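Local coordinates for IPT/TIG domain-containing protein (Bacteroides thetaiotaomicron, PDB 3TC9) that is of unproven function but, as a six-bladed beta-propeller joined to an immunoglobulin-like domain, probably serves as an auxiliary nutrient-binding protein, at residues P160-D165 / E169-V174; S269-H274 / Q291-R296. All coordinates share one frame; numbering follows the deposited sequence.

Contact 1: P160-D165 / E169-V174; sequences PTRLID and EYVSTV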
ATOM      1  N   PRO B 160     -33.165  -8.591 -11.432  1.00 50.02           N
ATOM      2  CA  PRO B 160     -33.293  -7.476 -10.483  1.00 50.36           C
ATOM      3  C   PRO B 160     -31.997  -6.839  -9.980  1.00 53.90           C
ATOM      4  O   PRO B 160     -30.921  -7.435 -10.025  1.00 51.74           O
ATOM      5  CB  PRO B 160     -34.013  -8.117  -9.290  1.00 52.66           C
ATOM      6  CG  PRO B 160     -34.616  -9.359  -9.799  1.00 57.27           C
ATOM      7  CD  PRO B 160     -33.701  -9.840 -10.849  1.00 52.01           C
ATOM      8  N   THR B 161     -32.143  -5.597  -9.477  1.00 50.66           N
ATOM      9  CA  THR B 161     -31.129  -4.822  -8.787  1.00 48.99           C
ATOM     10  C   THR B 161     -31.098  -5.409  -7.397  1.00 51.28           C
ATOM     11  O   THR B 161     -32.148  -5.558  -6.765  1.00 52.64           O
ATOM     12  CB  THR B 161     -31.448  -3.335  -8.853  1.00 57.71           C
ATOM     13  OG1 THR B 161     -31.487  -2.973 -10.238  1.00 56.71           O
ATOM     14  CG2 THR B 161     -30.413  -2.482  -8.113  1.00 54.69           C
ATOM     15  N   ARG B 162     -29.921  -5.844  -6.953  1.00 43.73           N
ATOM     16  CA  ARG B 162     -29.851  -6.525  -5.679  1.00 41.77           C
ATOM     17  C   ARG B 162     -28.793  -5.911  -4.768  1.00 45.33           C
ATOM     18  O   ARG B 162     -28.001  -5.071  -5.202  1.00 41.99           O
ATOM     19  CB  ARG B 162     -29.608  -8.024  -5.919  1.00 39.38           C
ATOM     20  CG  ARG B 162     -30.761  -8.652  -6.719  1.00 49.36           C
ATOM     21  CD  ARG B 162     -30.699 -10.148  -6.779  1.00 54.34           C
ATOM     22  NE  ARG B 162     -30.952 -10.739  -5.473  1.00 53.98           N
ATOM     23  CZ  ARG B 162     -31.034 -12.045  -5.248  1.00 65.48           C
ATOM     24  NH1 ARG B 162     -30.874 -12.909  -6.243  1.00 56.10           N
ATOM     25  NH2 ARG B 162     -31.281 -12.497  -4.029  1.00 42.97           N
ATOM     26  N   LEU B 163     -28.830  -6.301  -3.471  1.00 43.82           N
ATOM     27  CA  LEU B 163     -27.904  -5.812  -2.461  1.00 42.16           C
ATOM     28  C   LEU B 163     -27.212  -6.972  -1.751  1.00 45.13           C
ATOM     29  O   LEU B 163     -27.873  -7.900  -1.288  1.00 44.65           O
ATOM     30  CB  LEU B 163     -28.659  -4.918  -1.447  1.00 42.64           C
ATOM     31  CG  LEU B 163     -27.936  -4.547  -0.160  1.00 46.01           C
ATOM     32  CD1 LEU B 163     -26.735  -3.640  -0.438  1.00 46.04           C
ATOM     33  CD2 LEU B 163     -28.887  -3.953   0.862  1.00 42.38           C
ATOM     34  N   ILE B 164     -25.876  -6.900  -1.671  1.00 40.82           N
ATOM     35  CA  ILE B 164     -25.005  -7.809  -0.922  1.00 39.91           C
ATOM     36  C   ILE B 164     -24.605  -7.033   0.320  1.00 45.41           C
ATOM     37  O   ILE B 164     -23.835  -6.065   0.223  1.00 45.67           O
ATOM     38  CB  ILE B 164     -23.782  -8.320  -1.746  1.00 41.86           C
ATOM     39  CG1 ILE B 164     -24.220  -9.224  -2.940  1.00 41.84           C
ATOM     40  CG2 ILE B 164     -22.757  -9.026  -0.847  1.00 42.51           C
ATOM     41  CD1 ILE B 164     -23.196  -9.266  -4.079  1.00 42.22           C
ATOM     42  N   ASP B 165     -25.198  -7.394   1.465  1.00 42.58           N
ATOM     43  CA  ASP B 165     -24.965  -6.732   2.751  1.00 43.24           C
ATOM     44  C   ASP B 165     -23.970  -7.568   3.541  1.00 48.18           C
ATOM     45  O   ASP B 165     -24.312  -8.668   3.980  1.00 46.64           O
ATOM     46  CB  ASP B 165     -26.303  -6.561   3.496  1.00 46.14           C
ATOM     47  CG  ASP B 165     -26.249  -5.811   4.822  1.00 58.07           C
ATOM     48  OD1 ASP B 165     -25.136  -5.682   5.400  1.00 57.82           O
ATOM     49  OD2 ASP B 165     -27.319  -5.361   5.291  1.00 66.70           O
ATOM     50  N   GLU B 169     -24.761 -10.344   6.318  1.00 48.95           N
ATOM     51  CA  GLU B 169     -24.472 -11.530   5.494  1.00 45.96           C
ATOM     52  C   GLU B 169     -25.788 -11.991   4.847  1.00 46.94           C
ATOM     53  O   GLU B 169     -26.218 -13.143   4.998  1.00 45.45           O
ATOM     54  CB  GLU B 169     -23.762 -12.642   6.278  1.00 47.11           C
ATOM     55  CG  GLU B 169     -22.388 -12.224   6.771  1.00 60.33           C
ATOM     56  CD  GLU B 169     -21.541 -13.303   7.419  1.00 81.12           C
ATOM     57  OE1 GLU B 169     -22.112 -14.268   7.977  1.00 82.31           O
ATOM     58  OE2 GLU B 169     -20.298 -13.156   7.410  1.00 70.31           O
ATOM     59  N   TYR B 170     -26.445 -11.044   4.135  1.00 42.08           N
ATOM     60  CA  TYR B 170     -27.725 -11.273   3.484  1.00 40.97           C
ATOM     61  C   TYR B 170     -27.751 -10.655   2.100  1.00 43.47           C
ATOM     62  O   TYR B 170     -27.153  -9.598   1.870  1.00 42.35           O
ATOM     63  CB  TYR B 170     -28.858 -10.700   4.363  1.00 43.52           C
ATOM     64  CG  TYR B 170     -30.249 -11.172   3.982  1.00 45.07           C
ATOM     65  CD1 TYR B 170     -30.770 -12.361   4.489  1.00 47.76           C
ATOM     66  CD2 TYR B 170     -31.072 -10.394   3.173  1.00 45.56           C
ATOM     67  CE1 TYR B 170     -32.060 -12.787   4.160  1.00 48.87           C
ATOM     68  CE2 TYR B 170     -32.365 -10.808   2.840  1.00 47.07           C
ATOM     69  CZ  TYR B 170     -32.844 -12.021   3.312  1.00 54.58           C
ATOM     70  OH  TYR B 170     -34.106 -12.461   2.971  1.00 55.50           O
ATOM     71  N   VAL B 171     -28.454 -11.323   1.176  1.00 40.89           N
ATOM     72  CA  VAL B 171     -28.636 -10.884  -0.211  1.00 40.80           C
ATOM     73  C   VAL B 171     -30.116 -10.573  -0.406  1.00 46.66           C
ATOM     74  O   VAL B 171     -30.946 -11.450  -0.198  1.00 46.13           O
ATOM     75  CB  VAL B 171     -28.095 -11.906  -1.254  1.00 43.33           C
ATOM     76  CG1 VAL B 171     -28.239 -11.364  -2.673  1.00 41.94           C
ATOM     77  CG2 VAL B 171     -26.631 -12.261  -0.963  1.00 42.32           C
ATOM     78  N   SER B 172     -30.441  -9.328  -0.791  1.00 46.13           N
ATOM     79  CA  SER B 172     -31.828  -8.881  -0.968  1.00 47.86           C
ATOM     80  C   SER B 172     -32.060  -8.231  -2.313  1.00 52.01           C
ATOM     81  O   SER B 172     -31.114  -7.862  -2.992  1.00 50.64           O
ATOM     82  CB  SER B 172     -32.215  -7.902   0.135  1.00 53.82           C
ATOM     83  OG  SER B 172     -31.234  -6.893   0.314  1.00 60.69           O
ATOM     84  N   THR B 173     -33.324  -8.100  -2.704  1.00 50.76           N
ATOM     85  CA  THR B 173     -33.709  -7.468  -3.965  1.00 51.34           C
ATOM     86  C   THR B 173     -34.105  -6.024  -3.652  1.00 56.61           C
ATOM     87  O   THR B 173     -34.890  -5.785  -2.729  1.00 57.86           O
ATOM     88  CB  THR B 173     -34.817  -8.299  -4.634  1.00 56.57           C
ATOM     89  OG1 THR B 173     -34.299  -9.611  -4.856  1.00 59.09           O
ATOM     90  CG2 THR B 173     -35.284  -7.714  -5.962  1.00 48.55           C
ATOM     91  N   VAL B 174     -33.561  -5.074  -4.412  1.00 51.77           N
ATOM     92  CA  VAL B 174     -33.806  -3.647  -4.222  1.00 52.01           C
ATOM     93  C   VAL B 174     -34.909  -3.169  -5.189  1.00 55.93           C
ATOM     94  O   VAL B 174     -35.808  -2.449  -4.756  1.00 56.69           O
ATOM     95  CB  VAL B 174     -32.465  -2.876  -4.382  1.00 55.30           C
ATOM     96  CG1 VAL B 174     -32.671  -1.401  -4.702  1.00 55.42           C
ATOM     97  CG2 VAL B 174     -31.593  -3.048  -3.138  1.00 54.77           C
TER
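The guanidinium of Arg162 has Val171 CG1 over one face, 3.5 Å from NH2, while the carbonyl oxygen of Ser172 lies at its edge, close to the plane. Thr173 OG1 approaches obliquely, 3.6 Å from Arg162 NE. The arginine reaches these neighbours by a bend at chi3 (68°), which turns its end across the valine side chain at about a right angle. The side chain springs from an antiparallel hairpin of strands 159-165 and 170-175, neighbours in one propeller blade. Arg162 pairs with Thr173 and Ile164 with Val171 at non-hydrogen-bonded positions, and their side chains share one face of the sheet. Leu163 and Ser172 form a hydrogen-bonded pair: Leu163 N gives its hydrogen to Ser172 O at 2.8 Å, and Ser172 N returns the bond to Leu163 O. On the opposite face, with these two, Ser172 OG rests 3.7 Å from Leu163 CB, and Val174 CG2 packs 3.9 Å from Leu163 CB. At the turn end Asp165 is matched by two residues of the other strand, Glu169 and Tyr170, a G1 beta bulge. Asp165 N donates to Tyr170 O at 3.0 Å, and Asp165 OD1 takes the backbone N-H of Lys168 within the turn. Toward the open end, Pro160 CB meets Thr173 CG2 at 3.6 Å. Lys126 O accepts a bond from Arg162 NH2, just ahead of edge strand 128-129, whose Gly128 is backbone-bonded to Val171. Asp127 probably balances the charge of the buried guanidinium, and its OD1, shared by Arg162 NH2 and Thr173 OG1, ties these cross-strand partners to one carboxylate.

Contact 2: S269-H274 / Q291-R296; sequences SGWEFH and QHYILR. With EDO (1,2-ethanediol), chain T.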
ATOM      1  N   SER B 269     -21.996   5.024 -36.222  1.00 51.82           N
ATOM      2  CA  SER B 269     -23.310   4.582 -35.758  1.00 51.57           C
ATOM      3  C   SER B 269     -23.214   3.225 -35.057  1.00 52.73           C
ATOM      4  O   SER B 269     -22.344   2.424 -35.406  1.00 51.27           O
ATOM      5  CB  SER B 269     -24.296   4.511 -36.925  1.00 55.73           C
ATOM      6  OG  SER B 269     -23.708   4.240 -38.191  1.00 68.73           O
ATOM      7  N   GLY B 270     -24.095   2.994 -34.083  1.00 48.27           N
ATOM      8  CA  GLY B 270     -24.151   1.752 -33.318  1.00 47.49           C
ATOM      9  C   GLY B 270     -22.931   1.528 -32.456  1.00 50.42           C
ATOM     10  O   GLY B 270     -22.258   0.507 -32.590  1.00 49.78           O
ATOM     11  N   TRP B 271     -22.622   2.505 -31.594  1.00 46.34           N
ATOM     12  CA  TRP B 271     -21.479   2.497 -30.682  1.00 43.52           C
ATOM     13  C   TRP B 271     -21.976   2.288 -29.246  1.00 44.73           C
ATOM     14  O   TRP B 271     -22.540   3.196 -28.630  1.00 44.12           O
ATOM     15  CB  TRP B 271     -20.671   3.804 -30.820  1.00 40.90           C
ATOM     16  CG  TRP B 271     -19.238   3.632 -31.227  1.00 40.73           C
ATOM     17  CD1 TRP B 271     -18.139   4.039 -30.529  1.00 42.51           C
ATOM     18  CD2 TRP B 271     -18.747   3.066 -32.454  1.00 40.80           C
ATOM     19  NE1 TRP B 271     -16.993   3.764 -31.243  1.00 40.65           N
ATOM     20  CE2 TRP B 271     -17.336   3.160 -32.425  1.00 43.23           C
ATOM     21  CE3 TRP B 271     -19.363   2.490 -33.585  1.00 42.97           C
ATOM     22  CZ2 TRP B 271     -16.531   2.704 -33.481  1.00 43.06           C
ATOM     23  CZ3 TRP B 271     -18.565   2.036 -34.631  1.00 44.20           C
ATOM     24  CH2 TRP B 271     -17.169   2.147 -34.575  1.00 44.23           C
ATOM     25  N   GLU B 272     -21.817   1.056 -28.758  1.00 38.75           N
ATOM     26  CA  GLU B 272     -22.219   0.633 -27.422  1.00 37.80           C
ATOM     27  C   GLU B 272     -21.064   0.859 -26.474  1.00 41.79           C
ATOM     28  O   GLU B 272     -20.036   0.189 -26.605  1.00 41.60           O
ATOM     29  CB  GLU B 272     -22.661  -0.845 -27.429  1.00 38.30           C
ATOM     30  CG  GLU B 272     -23.078  -1.377 -26.064  1.00 42.47           C
ATOM     31  CD  GLU B 272     -23.411  -2.857 -25.983  1.00 57.35           C
ATOM     32  OE1 GLU B 272     -23.102  -3.604 -26.941  1.00 51.02           O
ATOM     33  OE2 GLU B 272     -23.967  -3.279 -24.945  1.00 54.82           O
ATOM     34  N   PHE B 273     -21.199   1.832 -25.545  1.00 39.26           N
ATOM     35  CA  PHE B 273     -20.095   2.106 -24.626  1.00 38.03           C
ATOM     36  C   PHE B 273     -20.520   2.654 -23.257  1.00 42.51           C
ATOM     37  O   PHE B 273     -21.609   3.213 -23.116  1.00 42.07           O
ATOM     38  CB  PHE B 273     -19.068   3.088 -25.263  1.00 38.80           C
ATOM     39  CG  PHE B 273     -19.569   4.472 -25.612  1.00 40.76           C
ATOM     40  CD1 PHE B 273     -19.496   5.514 -24.683  1.00 43.59           C
ATOM     41  CD2 PHE B 273     -20.079   4.748 -26.880  1.00 42.55           C
ATOM     42  CE1 PHE B 273     -19.948   6.808 -25.012  1.00 44.70           C
ATOM     43  CE2 PHE B 273     -20.548   6.034 -27.205  1.00 45.77           C
ATOM     44  CZ  PHE B 273     -20.462   7.060 -26.275  1.00 43.62           C
ATOM     45  N   HIS B 274     -19.609   2.487 -22.257  1.00 38.10           N
ATOM     46  CA  HIS B 274     -19.804   3.083 -20.949  0.50 37.25           C
ATOM     47  C   HIS B 274     -18.597   4.002 -20.668  1.00 40.92           C
ATOM     48  O   HIS B 274     -17.576   3.936 -21.367  1.00 39.59           O
ATOM     49  CB  HIS B 274     -20.078   2.048 -19.832  0.50 37.23           C
ATOM     50  CG  HIS B 274     -19.027   1.005 -19.660  0.50 39.17           C
ATOM     51  ND1 HIS B 274     -17.901   1.239 -18.895  0.50 40.34           N
ATOM     52  CD2 HIS B 274     -18.980  -0.258 -20.134  0.50 40.20           C
ATOM     53  CE1 HIS B 274     -17.202   0.119 -18.936  0.50 38.79           C
ATOM     54  NE2 HIS B 274     -17.804  -0.804 -19.680  0.50 39.22           N
ATOM     55  N   GLN B 291     -17.112  -2.767 -30.006  1.00 38.63           N
ATOM     56  CA  GLN B 291     -16.071  -2.405 -30.980  1.00 38.31           C
ATOM     57  C   GLN B 291     -14.656  -2.786 -30.502  1.00 41.00           C
ATOM     58  O   GLN B 291     -13.684  -2.667 -31.250  1.00 42.50           O
ATOM     59  CB  GLN B 291     -16.161  -0.911 -31.361  1.00 40.32           C
ATOM     60  CG  GLN B 291     -17.480  -0.508 -32.042  1.00 37.89           C
ATOM     61  CD  GLN B 291     -17.748  -1.202 -33.370  1.00 55.74           C
ATOM     62  OE1 GLN B 291     -16.841  -1.617 -34.101  1.00 52.35           O
ATOM     63  NE2 GLN B 291     -19.011  -1.324 -33.732  1.00 51.23           N
ATOM     64  N   HIS B 292     -14.579  -3.335 -29.290  1.00 34.77           N
ATOM     65  CA  HIS B 292     -13.430  -3.980 -28.636  1.00 33.40           C
ATOM     66  C   HIS B 292     -12.195  -3.098 -28.507  1.00 36.96           C
ATOM     67  O   HIS B 292     -11.074  -3.532 -28.796  1.00 36.43           O
ATOM     68  CB  HIS B 292     -13.116  -5.277 -29.387  1.00 33.32           C
ATOM     69  CG  HIS B 292     -14.371  -5.945 -29.828  1.00 36.68           C
ATOM     70  ND1 HIS B 292     -15.233  -6.516 -28.911  1.00 37.78           N
ATOM     71  CD2 HIS B 292     -14.956  -5.963 -31.050  1.00 39.12           C
ATOM     72  CE1 HIS B 292     -16.278  -6.932 -29.608  1.00 38.11           C
ATOM     73  NE2 HIS B 292     -16.163  -6.614 -30.898  1.00 39.09           N
ATOM     74  N   TYR B 293     -12.395  -1.880 -27.988  1.00 31.98           N
ATOM     75  CA  TYR B 293     -11.298  -0.944 -27.766  1.00 31.37           C
ATOM     76  C   TYR B 293     -11.697   0.056 -26.690  1.00 37.33           C
ATOM     77  O   TYR B 293     -12.874   0.163 -26.303  1.00 38.04           O
ATOM     78  CB  TYR B 293     -10.845  -0.256 -29.083  1.00 33.58           C
ATOM     79  CG  TYR B 293     -11.730   0.854 -29.606  1.00 36.35           C
ATOM     80  CD1 TYR B 293     -13.038   0.597 -30.014  1.00 39.44           C
ATOM     81  CD2 TYR B 293     -11.230   2.135 -29.798  1.00 37.39           C
ATOM     82  CE1 TYR B 293     -13.847   1.608 -30.540  1.00 41.59           C
ATOM     83  CE2 TYR B 293     -12.025   3.152 -30.325  1.00 39.08           C
ATOM     84  CZ  TYR B 293     -13.339   2.890 -30.677  1.00 43.32           C
ATOM     85  OH  TYR B 293     -14.135   3.888 -31.193  1.00 37.93           O
ATOM     86  N   ILE B 294     -10.696   0.751 -26.163  1.00 34.59           N
ATOM     87  CA  ILE B 294     -10.889   1.732 -25.103  1.00 34.18           C
ATOM     88  C   ILE B 294     -10.275   3.076 -25.520  1.00 36.90           C
ATOM     89  O   ILE B 294      -9.205   3.134 -26.132  1.00 35.59           O
ATOM     90  CB  ILE B 294     -10.316   1.196 -23.748  1.00 36.63           C
ATOM     91  CG1 ILE B 294     -10.956  -0.173 -23.356  1.00 35.83           C
ATOM     92  CG2 ILE B 294     -10.439   2.230 -22.610  1.00 36.81           C
ATOM     93  CD1 ILE B 294     -10.247  -0.942 -22.224  1.00 34.39           C
ATOM     94  N   LEU B 295     -10.963   4.154 -25.159  1.00 34.40           N
ATOM     95  CA  LEU B 295     -10.485   5.514 -25.400  1.00 35.59           C
ATOM     96  C   LEU B 295     -10.308   6.234 -24.079  1.00 39.48           C
ATOM     97  O   LEU B 295     -10.916   5.841 -23.083  1.00 40.43           O
ATOM     98  CB  LEU B 295     -11.458   6.304 -26.290  1.00 36.21           C
ATOM     99  CG  LEU B 295     -11.837   5.675 -27.633  1.00 39.61           C
ATOM    100  CD1 LEU B 295     -13.188   5.080 -27.549  1.00 38.04           C
ATOM    101  CD2 LEU B 295     -11.817   6.717 -28.742  1.00 40.99           C
ATOM    102  N   ARG B 296      -9.512   7.288 -24.067  1.00 35.36           N
ATOM    103  CA  ARG B 296      -9.364   8.138 -22.891  1.00 35.12           C
ATOM    104  C   ARG B 296      -9.903   9.514 -23.234  1.00 40.07           C
ATOM    105  O   ARG B 296      -9.606  10.038 -24.309  1.00 37.61           O
ATOM    106  CB  ARG B 296      -7.912   8.231 -22.427  1.00 32.29           C
ATOM    107  CG  ARG B 296      -7.694   9.198 -21.289  1.00 35.78           C
ATOM    108  CD  ARG B 296      -6.303   9.065 -20.758  1.00 43.60           C
ATOM    109  NE  ARG B 296      -5.924  10.273 -20.042  1.00 47.26           N
ATOM    110  CZ  ARG B 296      -4.962  10.325 -19.138  1.00 49.91           C
ATOM    111  NH1 ARG B 296      -4.275   9.231 -18.825  1.00 48.04           N
ATOM    112  NH2 ARG B 296      -4.675  11.464 -18.538  1.00 39.25           N
TER
HETATM  113  C1  EDO T 489      -4.020  10.948 -13.540  1.00 61.76           C
HETATM  114  O1  EDO T 489      -4.543  11.475 -12.314  1.00 59.59           O
HETATM  115  C2  EDO T 489      -3.977  12.037 -14.611  1.00 62.39           C
HETATM  116  O2  EDO T 489      -3.190  11.582 -15.725  1.00 68.13           O
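Gln291 lays its side chain over one face of the Trp271 indole. Its CG stands 3.5 Å from the centroid of the six-membered ring, almost on the normal, a clear CH-pi contact. A bend at chi2 (-62°) then carries the amide along the ring, its plane within 6° of the indole's, with NE2 3.5 Å from Trp271 CZ3. Two residues on, Tyr293 meets the same indole at its edge: Trp271 NE1 donates to Tyr293 OH at 2.9 Å, the oxygen lying in the indole plane. The two rings meet rim to rim with planes at 80°, and CE1 of Tyr293 comes 4.1 Å from Trp271 CZ2. The contact bridges two connections of one four-stranded antiparallel blade of the six-bladed propeller: Trp271 lies on the lead-in to strand 273-277, Gln291 just ahead of strand 293-300. Asn290 binds that lead-in at Gly270 O and Glu272 N. Farther along, Leu295 packs on Val288 and Ile311 of the flanking strands of the blade. Arg296, extended from CG to NE, takes no part in the indole contact; it is salt-bridged through NE to Asp298, and its NH2 donates to O2 of a 1,2-ethanediol, probably from the crystallisation liquor, at 3.2 Å.

From the N terminus the chain first builds the immunoglobulin-like domain, then enters the propeller with strand 107-113, whose Leu113 touches Ile164 and Val171 of contact 1. Contact 1 closes the short turn 166-169 between strands 159-165 and 170-175. Two further sheets, 181-224 and 231-265, follow before contact 2 opens. That contact closes a longer loop of 16 residues, which includes strand 283-288, and joins the entry to a blade with the start of its third strand. The two lie in series, neither nested nor crossed, in different blades; the centres of contact 1 and contact 2 are about 30 Å apart and their nearest atoms about 16 Å, with no touch.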